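Thiol:disulfide interchange protein (Klebsiella pneumoniae, PDB 6DXN) probably acts as a periplasmic thiol:disulfide oxidoreductase of the DsbA type, passing a disulfide to other secreted proteins. Local coordinates at residues K61-Q66 against R139-V144; C33-F39 against T152-Y156; F29-C33 against G68-L74; V157-I163 against V184-K190. One frame throughout, in Å; residues are numbered along the deposited sequence.

Contact 1: residues K61-Q66 against R139-V144; sequences KYHVSQ and RQDNLV
Tyr62 lays its ring against Gln140: CG of the glutamine sits over one ring face, 4.1 Å from the ring centroid, in a CH-pi contact displaced toward the rim. At the ring edge, near its plane, Leu143 CD2 meets Tyr62 CE2 at 3.3 Å. The phenol oxygen lies at the edge of the Arg139 guanidinium and takes a weak hydrogen bond from its NE (Arg139 NE to Tyr62 OH, 3.4 Å); the planes of ring and guanidinium are turned 69° apart, and Arg139 NH2 bonds to the carbonyl of Gln21. Beyond its CG, Gln140 runs extended (chi2 168°) to the strand, where OE1 accepts the amide of His63 (His63 N to Gln140 OE1, 3.2 Å), a bond nearly straight at the hydrogen with the donor tilted out of the amide carbonyl plane; Gln140 NE2 is held by Leu136 O. Ser65 OG donates to the syn lone pair of Asp141 OD1 at 2.6 Å and also bonds to Thr75. A water donates to Asp141 OD1 and His63 O and accepts from Ser65 N. Val64 CG2 meets Val144 CG2 at 4.1 Å, the side chains crossing at about a right angle. Segment 139-144, part of helix 131-146, runs almost perpendicular to residues 61-63 (85°) of strand 60-63, an outermost strand of the sheet, with strand 25-29 beside the contact and helix 71-83 flanking its polar side.

Contact 2: residues C33-F39 against T152-Y156; sequences CGPCYAF and TPSFY
Sulfur contacts lie where the CxxC motif at the start of helix 34-41 meets the loop before strand 154-157. Cys33 SG lies 3.1 Å from Thr152 O, and Cys36 SG approaches Thr152 CB and Pro153 N, each at 3.4 Å. Cys33 turns its SG away from the backbone N (chi1 -175°), toward Thr152, and also caps its own helix, accepting a weak hydrogen bond from Cys36 N. The apolar contacts centre on Pro153, whose preceding peptide is cis. Its CG rests over one face of the Phe39 ring, 3.7 Å from the centroid, a CH-pi contact; its CB touches Cys36 SG at 3.6 Å, and its CD meets Pro35 CB. Phe39 and Phe155 form an aromatic pair, rim to rim, planes at 39°, with Phe39 CE2 and Phe155 CE1 3.5 Å apart and helix 45-52 packed against both. A cis-proline facing a CxxC motif is a hallmark of the thioredoxin fold. Cys33 SG and Cys36 SG lie 3.4 Å apart, too far for a disulfide bond, so the cysteines are present as separate thiols, consistent with a reduced pair facing the cis-proline, as expected of a thioredoxin-type redox site.

Contact 3: residues F29-C33 against G68-L74; sequences FSFYC and GPLGPAL
The loop leading into the thioredoxin-type CxxC motif leans on the start of helix 71-83 through the two aromatic residues before Cys33. Tyr32 contributes most of the buried surface on the side of 29-33. Its CG is anti to the carbonyl carbon (chi1 -75°), which sends the ring across to residues 68-71. There the phenol oxygen accepts the backbone amide of Leu70, with Leu70 N to Tyr32 OH at 2.8 Å and an N-H...O angle of 160°. Gly68 CA lies over one face of the ring, 4.2 Å from the centroid and offset toward the rim, in a CH-pi contact; the glycine has positive phi, and its CA rests directly against the ring. Pro69 CD and Leu70 CB approach the Tyr32 OH, at 3.3 and 3.1 Å.

On the inner side, Leu74 divides its two methyl groups between the aromatics: CD1 meets Tyr32 CE1 at 3.7 Å, while CD2 comes obliquely to the Phe31 ring. Phe31 is further enclosed by Leu94 and Leu98 of helix 87-99, and its carbonyl oxygen bonds to Gln99. This loop is shaped locally by a type I turn from Ser30 to Cys33, closed by a bond from Cys33 N to Ser30 O, and by an ST turn within it. In the ST turn, Ser30 OG, lying at the edge of the Tyr32 ring, accepts Tyr32 N at 3.2 Å.

Contact 4: residues V157-I163 against V184-K190; sequences VSGKYHI and VLFLLNK
Leu187 is wedged between Val157, Tyr161 and Ile163, and around it the contact is close. Its CB lies 3.6 Å from Val157 CG1, and its CD1 reaches Ile163 CG1 at 3.7 Å. CD2, the other methyl, turns to Tyr161, 3.9 Å from CB of the tyrosine. Val157 CG1 also meets Leu188 CD2 at 3.5 Å, and at the far end Ile163 CD1 touches Val184 CG2 at the same distance, the two side chains crossing at about a right angle. These residues belong to the hairpin formed by strands 154-157 and 161-163, where helix 173-188 lies over one face; its last residues, 184-188, run antiparallel to strand 161-163 (175°). A classic beta bulge marks the hairpin: Lys160 and Tyr161 both face Val157, whose carbonyl oxygen accepts from both amides. Past the helix end the contact becomes more polar and partly exposed. Lys190 leaves with CG anti to its backbone N and bends at chi3 (-68°); its CD lies 3.1 Å from Tyr161 OH, while NZ sits over one face of the Tyr161 ring, 4.2 Å from the centroid, as a cation-pi pair. Lys160 CB covers the opposite face of that ring, and Lys160 is an exposed residue, as is Ser158 in the turn.

In the fold
Contacts 1, 2 and 4 reach the same mixed sheet, whereas contact 3 holds the loop leaving it. Contacts 1 and 4 are the buried ones, contact 1 at the outermost strand 60-63, contact 4 on the hairpin strands further across. Contact 1 combines the packing of Tyr62 with polar bonds; contact 4 is aliphatic plus a tyrosine-lysine cation-pi pair. Contacts 2 and 3 are partly buried and share Cys33: contact 2 meets the cysteines with Thr152 and cis-Pro153, while contact 3 anchors the preceding loop through Tyr32 OH. Contact 1 touches both: Val64 CG2 packs on Thr152 CG2, and His63 NE2 probably bonds to Phe31 N. Contacts 3 and 4 lie about 26 Å apart between centres.

Contact 1: residues K61-Q66 against R139-V144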
# COMPACT_ATOMS: atom_id res chain seq x y z
N LYS A 61 4.03 0.24 -0.56
CA LYS A 61 2.64 0.63 -0.59
C LYS A 61 2.49 1.79 -1.56
O LYS A 61 3.12 2.84 -1.39
CB LYS A 61 2.13 0.92 0.83
CG LYS A 61 2.11 -0.29 1.74
CD LYS A 61 1.27 -0.15 2.98
CE LYS A 61 -0.21 -0.04 2.67
NZ LYS A 61 -1.01 -0.04 3.92
N TYR A 62 1.69 1.56 -2.59
CA TYR A 62 1.42 2.54 -3.64
C TYR A 62 -0.03 3.03 -3.49
O TYR A 62 -0.97 2.24 -3.55
CB TYR A 62 1.73 1.90 -4.99
CG TYR A 62 3.20 1.84 -5.34
CD1 TYR A 62 4.20 1.93 -4.38
CD2 TYR A 62 3.59 1.53 -6.63
CE1 TYR A 62 5.54 1.85 -4.72
CE2 TYR A 62 4.92 1.43 -6.98
CZ TYR A 62 5.91 1.59 -6.03
OH TYR A 62 7.22 1.48 -6.41
N HIS A 63 -0.18 4.34 -3.30
CA HIS A 63 -1.49 4.95 -3.14
C HIS A 63 -2.14 5.15 -4.52
O HIS A 63 -1.48 5.51 -5.46
CB HIS A 63 -1.38 6.23 -2.30
CG HIS A 63 -2.72 6.70 -1.86
ND1 HIS A 63 -3.36 7.75 -2.45
CD2 HIS A 63 -3.59 6.18 -0.96
CE1 HIS A 63 -4.54 7.91 -1.90
NE2 HIS A 63 -4.71 6.95 -1.00
N VAL A 64 -3.46 4.92 -4.59
CA VAL A 64 -4.27 5.05 -5.84
C VAL A 64 -4.85 6.47 -5.94
O VAL A 64 -5.81 6.82 -5.24
CB VAL A 64 -5.39 3.98 -5.87
CG1 VAL A 64 -6.33 4.16 -7.05
CG2 VAL A 64 -4.82 2.57 -5.85
N SER A 65 -4.29 7.27 -6.86
CA SER A 65 -4.66 8.69 -7.06
C SER A 65 -6.05 8.86 -7.67
O SER A 65 -6.73 9.85 -7.38
CB SER A 65 -3.64 9.40 -7.93
OG SER A 65 -2.40 9.56 -7.27
N GLN A 66 -6.47 7.91 -8.51
CA GLN A 66 -7.74 8.01 -9.24
C GLN A 66 -8.95 7.69 -8.34
O GLN A 66 -10.07 7.63 -8.84
CB GLN A 66 -7.69 7.10 -10.47
CG GLN A 66 -7.67 5.61 -10.15
CD GLN A 66 -7.51 4.76 -11.39
OE1 GLN A 66 -7.09 5.22 -12.45
NE2 GLN A 66 -7.81 3.47 -11.24
N ARG A 139 5.62 7.23 -10.20
CA ARG A 139 5.78 5.76 -10.14
C ARG A 139 4.46 5.11 -9.71
O ARG A 139 4.01 4.12 -10.30
CB ARG A 139 6.91 5.41 -9.15
CG ARG A 139 7.10 3.93 -8.87
CD ARG A 139 7.61 3.12 -10.05
NE ARG A 139 8.05 1.78 -9.68
CZ ARG A 139 8.57 0.89 -10.53
NH1 ARG A 139 8.69 1.19 -11.81
NH2 ARG A 139 8.97 -0.29 -10.09
N GLN A 140 3.88 5.65 -8.64
CA GLN A 140 2.62 5.17 -8.07
C GLN A 140 1.49 5.21 -9.12
O GLN A 140 0.81 4.21 -9.32
CB GLN A 140 2.29 5.97 -6.81
CG GLN A 140 3.10 5.52 -5.59
CD GLN A 140 3.01 6.48 -4.43
OE1 GLN A 140 2.38 6.19 -3.41
NE2 GLN A 140 3.60 7.65 -4.58
N ASP A 141 1.31 6.36 -9.78
CA ASP A 141 0.26 6.55 -10.79
C ASP A 141 0.51 5.66 -12.03
O ASP A 141 -0.42 5.05 -12.58
CB ASP A 141 0.16 8.02 -11.21
CG ASP A 141 -0.28 8.97 -10.11
OD1 ASP A 141 -0.92 8.51 -9.13
OD2 ASP A 141 0.03 10.18 -10.23
N ASN A 142 1.77 5.58 -12.46
CA ASN A 142 2.13 4.82 -13.65
C ASN A 142 1.85 3.32 -13.47
O ASN A 142 1.36 2.66 -14.39
CB ASN A 142 3.60 5.02 -14.02
CG ASN A 142 3.97 4.36 -15.33
OD1 ASN A 142 3.24 4.48 -16.31
ND2 ASN A 142 5.11 3.69 -15.36
N LEU A 143 2.17 2.78 -12.29
CA LEU A 143 1.99 1.34 -12.04
C LEU A 143 0.50 0.98 -11.86
O LEU A 143 0.11 -0.13 -12.21
CB LEU A 143 2.85 0.89 -10.86
CG LEU A 143 4.25 0.38 -11.25
CD1 LEU A 143 4.95 1.29 -12.23
CD2 LEU A 143 5.11 0.16 -10.02
N VAL A 144 -0.31 1.90 -11.33
CA VAL A 144 -1.74 1.62 -11.20
C VAL A 144 -2.30 1.35 -12.60
O VAL A 144 -3.15 0.47 -12.79
CB VAL A 144 -2.49 2.74 -10.45
CG1 VAL A 144 -4.00 2.68 -10.68
CG2 VAL A 144 -2.17 2.73 -8.97
O HOH W 1 -1.84 6.19 -7.99

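Contact 2: residues C33-F39 against T152-Y156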
# COMPACT_ATOMS: atom_id res chain seq x y z
N CYS A 33 -10.37 3.58 1.39
CA CYS A 33 -10.82 2.17 1.37
C CYS A 33 -10.84 1.56 2.78
O CYS A 33 -9.81 1.49 3.45
CB CYS A 33 -9.89 1.38 0.46
SG CYS A 33 -10.37 -0.35 0.21
N GLY A 34 -12.02 1.10 3.22
CA GLY A 34 -12.19 0.50 4.55
C GLY A 34 -11.25 -0.69 4.76
O GLY A 34 -10.48 -0.71 5.73
N PRO A 35 -11.30 -1.72 3.89
CA PRO A 35 -10.41 -2.88 4.00
C PRO A 35 -8.93 -2.48 3.97
O PRO A 35 -8.10 -3.16 4.57
CB PRO A 35 -10.79 -3.75 2.80
CG PRO A 35 -12.23 -3.35 2.51
CD PRO A 35 -12.27 -1.86 2.80
N CYS A 36 -8.61 -1.38 3.27
CA CYS A 36 -7.22 -0.91 3.23
C CYS A 36 -6.80 -0.50 4.64
O CYS A 36 -5.69 -0.73 5.06
CB CYS A 36 -7.02 0.25 2.26
SG CYS A 36 -7.00 -0.26 0.52
N TYR A 37 -7.73 0.14 5.36
CA TYR A 37 -7.49 0.57 6.72
C TYR A 37 -7.32 -0.66 7.62
O TYR A 37 -6.35 -0.72 8.40
CB TYR A 37 -8.62 1.50 7.17
CG TYR A 37 -8.51 2.10 8.55
CD1 TYR A 37 -7.28 2.33 9.14
CD2 TYR A 37 -9.64 2.55 9.21
CE1 TYR A 37 -7.18 2.93 10.38
CE2 TYR A 37 -9.56 3.15 10.45
CZ TYR A 37 -8.33 3.35 11.04
OH TYR A 37 -8.25 3.94 12.26
N ALA A 38 -8.23 -1.63 7.48
CA ALA A 38 -8.21 -2.86 8.31
C ALA A 38 -6.89 -3.62 8.09
O ALA A 38 -6.31 -4.16 9.05
CB ALA A 38 -9.42 -3.71 7.98
N PHE A 39 -6.41 -3.64 6.85
CA PHE A 39 -5.15 -4.33 6.51
C PHE A 39 -3.95 -3.68 7.22
O PHE A 39 -2.98 -4.37 7.57
CB PHE A 39 -4.99 -4.37 4.99
CG PHE A 39 -5.63 -5.58 4.36
CD1 PHE A 39 -6.93 -5.96 4.69
CD2 PHE A 39 -4.95 -6.33 3.42
CE1 PHE A 39 -7.50 -7.09 4.13
CE2 PHE A 39 -5.53 -7.45 2.85
CZ PHE A 39 -6.81 -7.82 3.20
N THR A 152 -8.77 -2.32 -4.20
CA THR A 152 -7.84 -2.12 -3.08
C THR A 152 -8.43 -2.75 -1.82
O THR A 152 -9.64 -2.76 -1.63
CB THR A 152 -7.52 -0.63 -2.87
OG1 THR A 152 -8.74 0.09 -2.71
CG2 THR A 152 -6.75 -0.02 -4.02
N PRO A 153 -7.56 -3.30 -0.95
CA PRO A 153 -6.12 -3.36 -1.15
C PRO A 153 -5.79 -4.49 -2.13
O PRO A 153 -6.43 -5.54 -2.11
CB PRO A 153 -5.55 -3.59 0.25
CG PRO A 153 -6.64 -4.39 0.93
CD PRO A 153 -7.92 -3.83 0.37
N SER A 154 -4.80 -4.25 -3.00
CA SER A 154 -4.44 -5.22 -4.02
C SER A 154 -2.94 -5.52 -3.94
O SER A 154 -2.12 -4.63 -4.07
CB SER A 154 -4.86 -4.71 -5.37
OG SER A 154 -4.87 -5.74 -6.34
N PHE A 155 -2.60 -6.80 -3.70
CA PHE A 155 -1.19 -7.22 -3.60
C PHE A 155 -0.72 -7.87 -4.90
O PHE A 155 -1.44 -8.70 -5.48
CB PHE A 155 -1.00 -8.18 -2.43
CG PHE A 155 -1.30 -7.61 -1.07
CD1 PHE A 155 -2.61 -7.38 -0.67
CD2 PHE A 155 -0.28 -7.33 -0.17
CE1 PHE A 155 -2.89 -6.86 0.58
CE2 PHE A 155 -0.57 -6.82 1.09
CZ PHE A 155 -1.87 -6.59 1.46
N TYR A 156 0.48 -7.47 -5.36
CA TYR A 156 1.15 -8.01 -6.55
C TYR A 156 2.57 -8.44 -6.19
O TYR A 156 3.32 -7.67 -5.60
CB TYR A 156 1.19 -6.97 -7.68
CG TYR A 156 -0.15 -6.64 -8.28
CD1 TYR A 156 -1.02 -5.79 -7.63
CD2 TYR A 156 -0.55 -7.17 -9.50
CE1 TYR A 156 -2.26 -5.47 -8.17
CE2 TYR A 156 -1.78 -6.86 -10.05
CZ TYR A 156 -2.64 -6.01 -9.38
OH TYR A 156 -3.86 -5.69 -9.90

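Contact 3: residues F29-C33 against G68-L74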
# COMPACT_ATOMS: atom_id res chain seq x y z
N PHE A 29 -3.33 0.64 -2.52
CA PHE A 29 -4.30 0.95 -1.51
C PHE A 29 -4.83 2.37 -1.68
O PHE A 29 -4.32 3.16 -2.47
CB PHE A 29 -3.66 0.78 -0.12
CG PHE A 29 -2.81 1.94 0.30
CD1 PHE A 29 -1.51 2.10 -0.18
CD2 PHE A 29 -3.30 2.89 1.18
CE1 PHE A 29 -0.74 3.18 0.21
CE2 PHE A 29 -2.52 3.97 1.58
CZ PHE A 29 -1.24 4.11 1.09
N SER A 30 -5.87 2.68 -0.91
CA SER A 30 -6.47 3.98 -0.88
C SER A 30 -6.80 4.30 0.58
O SER A 30 -7.34 3.46 1.30
CB SER A 30 -7.70 4.06 -1.75
OG SER A 30 -8.33 5.30 -1.60
N PHE A 31 -6.47 5.52 1.00
CA PHE A 31 -6.77 5.91 2.36
C PHE A 31 -8.29 5.99 2.57
O PHE A 31 -8.71 6.10 3.69
CB PHE A 31 -6.08 7.22 2.73
CG PHE A 31 -4.61 7.11 3.03
CD1 PHE A 31 -4.18 6.58 4.24
CD2 PHE A 31 -3.66 7.57 2.14
CE1 PHE A 31 -2.83 6.50 4.54
CE2 PHE A 31 -2.31 7.49 2.44
CZ PHE A 31 -1.90 6.94 3.63
N TYR A 32 -9.08 5.96 1.48
CA TYR A 32 -10.56 6.01 1.54
C TYR A 32 -11.17 4.61 1.70
O TYR A 32 -12.35 4.46 2.05
CB TYR A 32 -11.18 6.52 0.24
CG TYR A 32 -11.11 8.00 -0.07
CD1 TYR A 32 -10.02 8.54 -0.74
CD2 TYR A 32 -12.17 8.84 0.24
CE1 TYR A 32 -9.97 9.89 -1.06
CE2 TYR A 32 -12.13 10.19 -0.07
CZ TYR A 32 -11.03 10.72 -0.73
OH TYR A 32 -10.98 12.05 -1.03
N CYS A 33 -10.37 3.58 1.39
CA CYS A 33 -10.82 2.17 1.37
C CYS A 33 -10.84 1.56 2.78
O CYS A 33 -9.81 1.49 3.45
CB CYS A 33 -9.89 1.38 0.46
SG CYS A 33 -10.37 -0.35 0.21
N GLY A 68 -11.38 8.90 -5.28
CA GLY A 68 -11.87 10.01 -4.43
C GLY A 68 -11.29 11.38 -4.78
O GLY A 68 -10.29 11.50 -5.50
N PRO A 69 -11.91 12.47 -4.28
CA PRO A 69 -11.43 13.83 -4.52
C PRO A 69 -9.98 14.11 -4.08
O PRO A 69 -9.23 14.76 -4.80
CB PRO A 69 -12.36 14.75 -3.71
CG PRO A 69 -13.54 13.89 -3.28
CD PRO A 69 -13.16 12.44 -3.50
N LEU A 70 -9.60 13.61 -2.89
CA LEU A 70 -8.26 13.84 -2.30
C LEU A 70 -7.19 12.88 -2.85
O LEU A 70 -5.99 13.06 -2.54
CB LEU A 70 -8.36 13.65 -0.78
CG LEU A 70 -9.14 14.71 -0.02
CD1 LEU A 70 -9.49 14.24 1.38
CD2 LEU A 70 -8.37 16.02 0.03
N GLY A 71 -7.61 11.87 -3.61
CA GLY A 71 -6.70 10.84 -4.17
C GLY A 71 -5.32 11.40 -4.50
O GLY A 71 -4.32 10.96 -3.93
N PRO A 72 -5.20 12.36 -5.44
CA PRO A 72 -3.90 12.94 -5.79
C PRO A 72 -3.16 13.56 -4.59
O PRO A 72 -2.00 13.24 -4.38
CB PRO A 72 -4.27 14.00 -6.85
CG PRO A 72 -5.55 13.45 -7.46
CD PRO A 72 -6.30 12.90 -6.26
N ALA A 73 -3.83 14.41 -3.81
CA ALA A 73 -3.18 15.07 -2.65
C ALA A 73 -2.58 14.01 -1.71
O ALA A 73 -1.52 14.23 -1.16
CB ALA A 73 -4.16 15.95 -1.92
N LEU A 74 -3.30 12.90 -1.55
CA LEU A 74 -2.93 11.77 -0.71
C LEU A 74 -1.73 11.00 -1.29
O LEU A 74 -0.88 10.58 -0.54
CB LEU A 74 -4.15 10.85 -0.54
CG LEU A 74 -5.28 11.41 0.33
CD1 LEU A 74 -6.56 10.62 0.14
CD2 LEU A 74 -4.87 11.48 1.79

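Contact 4: residues V157-I163 against V184-K190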
# COMPACT_ATOMS: atom_id res chain seq x y z
N VAL A 157 2.92 -9.68 -6.56
CA VAL A 157 4.24 -10.25 -6.31
C VAL A 157 4.96 -10.40 -7.66
O VAL A 157 4.37 -10.90 -8.63
CB VAL A 157 4.13 -11.60 -5.56
CG1 VAL A 157 5.50 -12.15 -5.18
CG2 VAL A 157 3.25 -11.50 -4.33
N SER A 158 6.21 -9.91 -7.72
CA SER A 158 7.10 -10.00 -8.92
C SER A 158 6.40 -9.44 -10.17
O SER A 158 6.78 -9.77 -11.31
CB SER A 158 7.55 -11.42 -9.14
OG SER A 158 8.38 -11.86 -8.08
N GLY A 159 5.38 -8.60 -9.94
CA GLY A 159 4.61 -7.97 -11.00
C GLY A 159 3.88 -8.95 -11.90
O GLY A 159 3.42 -8.56 -12.97
N LYS A 160 3.70 -10.20 -11.43
CA LYS A 160 3.10 -11.26 -12.25
C LYS A 160 1.97 -12.00 -11.51
O LYS A 160 1.11 -12.58 -12.17
CB LYS A 160 4.19 -12.25 -12.65
CG LYS A 160 3.78 -13.30 -13.68
CD LYS A 160 4.90 -14.25 -14.04
CE LYS A 160 4.55 -15.20 -15.17
NZ LYS A 160 4.39 -14.49 -16.46
N TYR A 161 2.00 -12.01 -10.17
CA TYR A 161 0.99 -12.75 -9.41
C TYR A 161 0.17 -11.79 -8.52
O TYR A 161 0.70 -11.17 -7.61
CB TYR A 161 1.68 -13.83 -8.56
CG TYR A 161 2.63 -14.70 -9.34
CD1 TYR A 161 2.17 -15.66 -10.23
CD2 TYR A 161 4.01 -14.55 -9.21
CE1 TYR A 161 3.05 -16.45 -10.96
CE2 TYR A 161 4.89 -15.34 -9.92
CZ TYR A 161 4.41 -16.29 -10.80
OH TYR A 161 5.29 -17.07 -11.50
N HIS A 162 -1.14 -11.70 -8.83
CA HIS A 162 -2.11 -10.91 -8.07
C HIS A 162 -2.87 -11.84 -7.12
O HIS A 162 -3.54 -12.78 -7.54
CB HIS A 162 -3.05 -10.15 -9.03
CG HIS A 162 -4.21 -9.52 -8.35
ND1 HIS A 162 -5.48 -10.05 -8.42
CD2 HIS A 162 -4.29 -8.43 -7.55
CE1 HIS A 162 -6.31 -9.30 -7.71
NE2 HIS A 162 -5.60 -8.30 -7.17
N ILE A 163 -2.75 -11.55 -5.82
CA ILE A 163 -3.34 -12.35 -4.74
C ILE A 163 -4.86 -12.20 -4.71
O ILE A 163 -5.38 -11.13 -4.92
CB ILE A 163 -2.70 -11.94 -3.40
CG1 ILE A 163 -1.27 -12.47 -3.28
CG2 ILE A 163 -3.58 -12.37 -2.23
CD1 ILE A 163 -0.53 -12.04 -2.04
N VAL A 184 2.13 -14.79 0.31
CA VAL A 184 3.09 -13.83 -0.26
C VAL A 184 4.45 -14.53 -0.42
O VAL A 184 5.06 -14.49 -1.50
CB VAL A 184 3.20 -12.54 0.57
CG1 VAL A 184 4.51 -11.79 0.32
CG2 VAL A 184 2.03 -11.62 0.33
N LEU A 185 4.91 -15.19 0.64
CA LEU A 185 6.22 -15.86 0.61
C LEU A 185 6.24 -16.94 -0.48
O LEU A 185 7.22 -17.05 -1.21
CB LEU A 185 6.53 -16.44 1.99
CG LEU A 185 6.99 -15.43 3.04
CD1 LEU A 185 7.31 -16.13 4.34
CD2 LEU A 185 8.19 -14.64 2.54
N PHE A 186 5.16 -17.72 -0.55
CA PHE A 186 4.99 -18.80 -1.53
C PHE A 186 5.15 -18.24 -2.95
O PHE A 186 5.66 -18.91 -3.84
CB PHE A 186 3.62 -19.47 -1.37
CG PHE A 186 3.27 -20.47 -2.45
CD1 PHE A 186 2.68 -20.06 -3.63
CD2 PHE A 186 3.52 -21.83 -2.27
CE1 PHE A 186 2.36 -20.98 -4.63
CE2 PHE A 186 3.19 -22.74 -3.26
CZ PHE A 186 2.61 -22.32 -4.43
N LEU A 187 4.74 -16.98 -3.14
CA LEU A 187 4.82 -16.36 -4.46
C LEU A 187 6.22 -15.80 -4.72
O LEU A 187 6.69 -15.85 -5.84
CB LEU A 187 3.74 -15.29 -4.59
CG LEU A 187 2.31 -15.83 -4.72
CD1 LEU A 187 1.31 -14.69 -4.77
CD2 LEU A 187 2.18 -16.72 -5.95
N LEU A 188 6.87 -15.25 -3.68
CA LEU A 188 8.22 -14.69 -3.84
C LEU A 188 9.23 -15.80 -4.15
O LEU A 188 10.21 -15.55 -4.86
CB LEU A 188 8.63 -13.95 -2.56
CG LEU A 188 7.96 -12.59 -2.33
CD1 LEU A 188 8.21 -12.11 -0.92
CD2 LEU A 188 8.46 -11.57 -3.35
N ASN A 189 8.96 -17.00 -3.63
CA ASN A 189 9.83 -18.18 -3.77
C ASN A 189 9.41 -19.03 -4.97
O ASN A 189 9.66 -20.25 -4.99
CB ASN A 189 9.79 -19.07 -2.53
CG ASN A 189 10.02 -18.32 -1.23
OD1 ASN A 189 10.26 -17.11 -1.23
ND2 ASN A 189 9.94 -19.03 -0.12
N LYS A 190 8.80 -18.40 -5.98
CA LYS A 190 8.33 -19.13 -7.15
C LYS A 190 9.33 -18.98 -8.30
O LYS A 190 9.88 -17.90 -8.51
CB LYS A 190 6.94 -18.63 -7.55
CG LYS A 190 6.39 -19.23 -8.84
CD LYS A 190 4.94 -18.92 -9.08
CE LYS A 190 4.02 -19.60 -8.08
NZ LYS A 190 2.61 -19.26 -8.34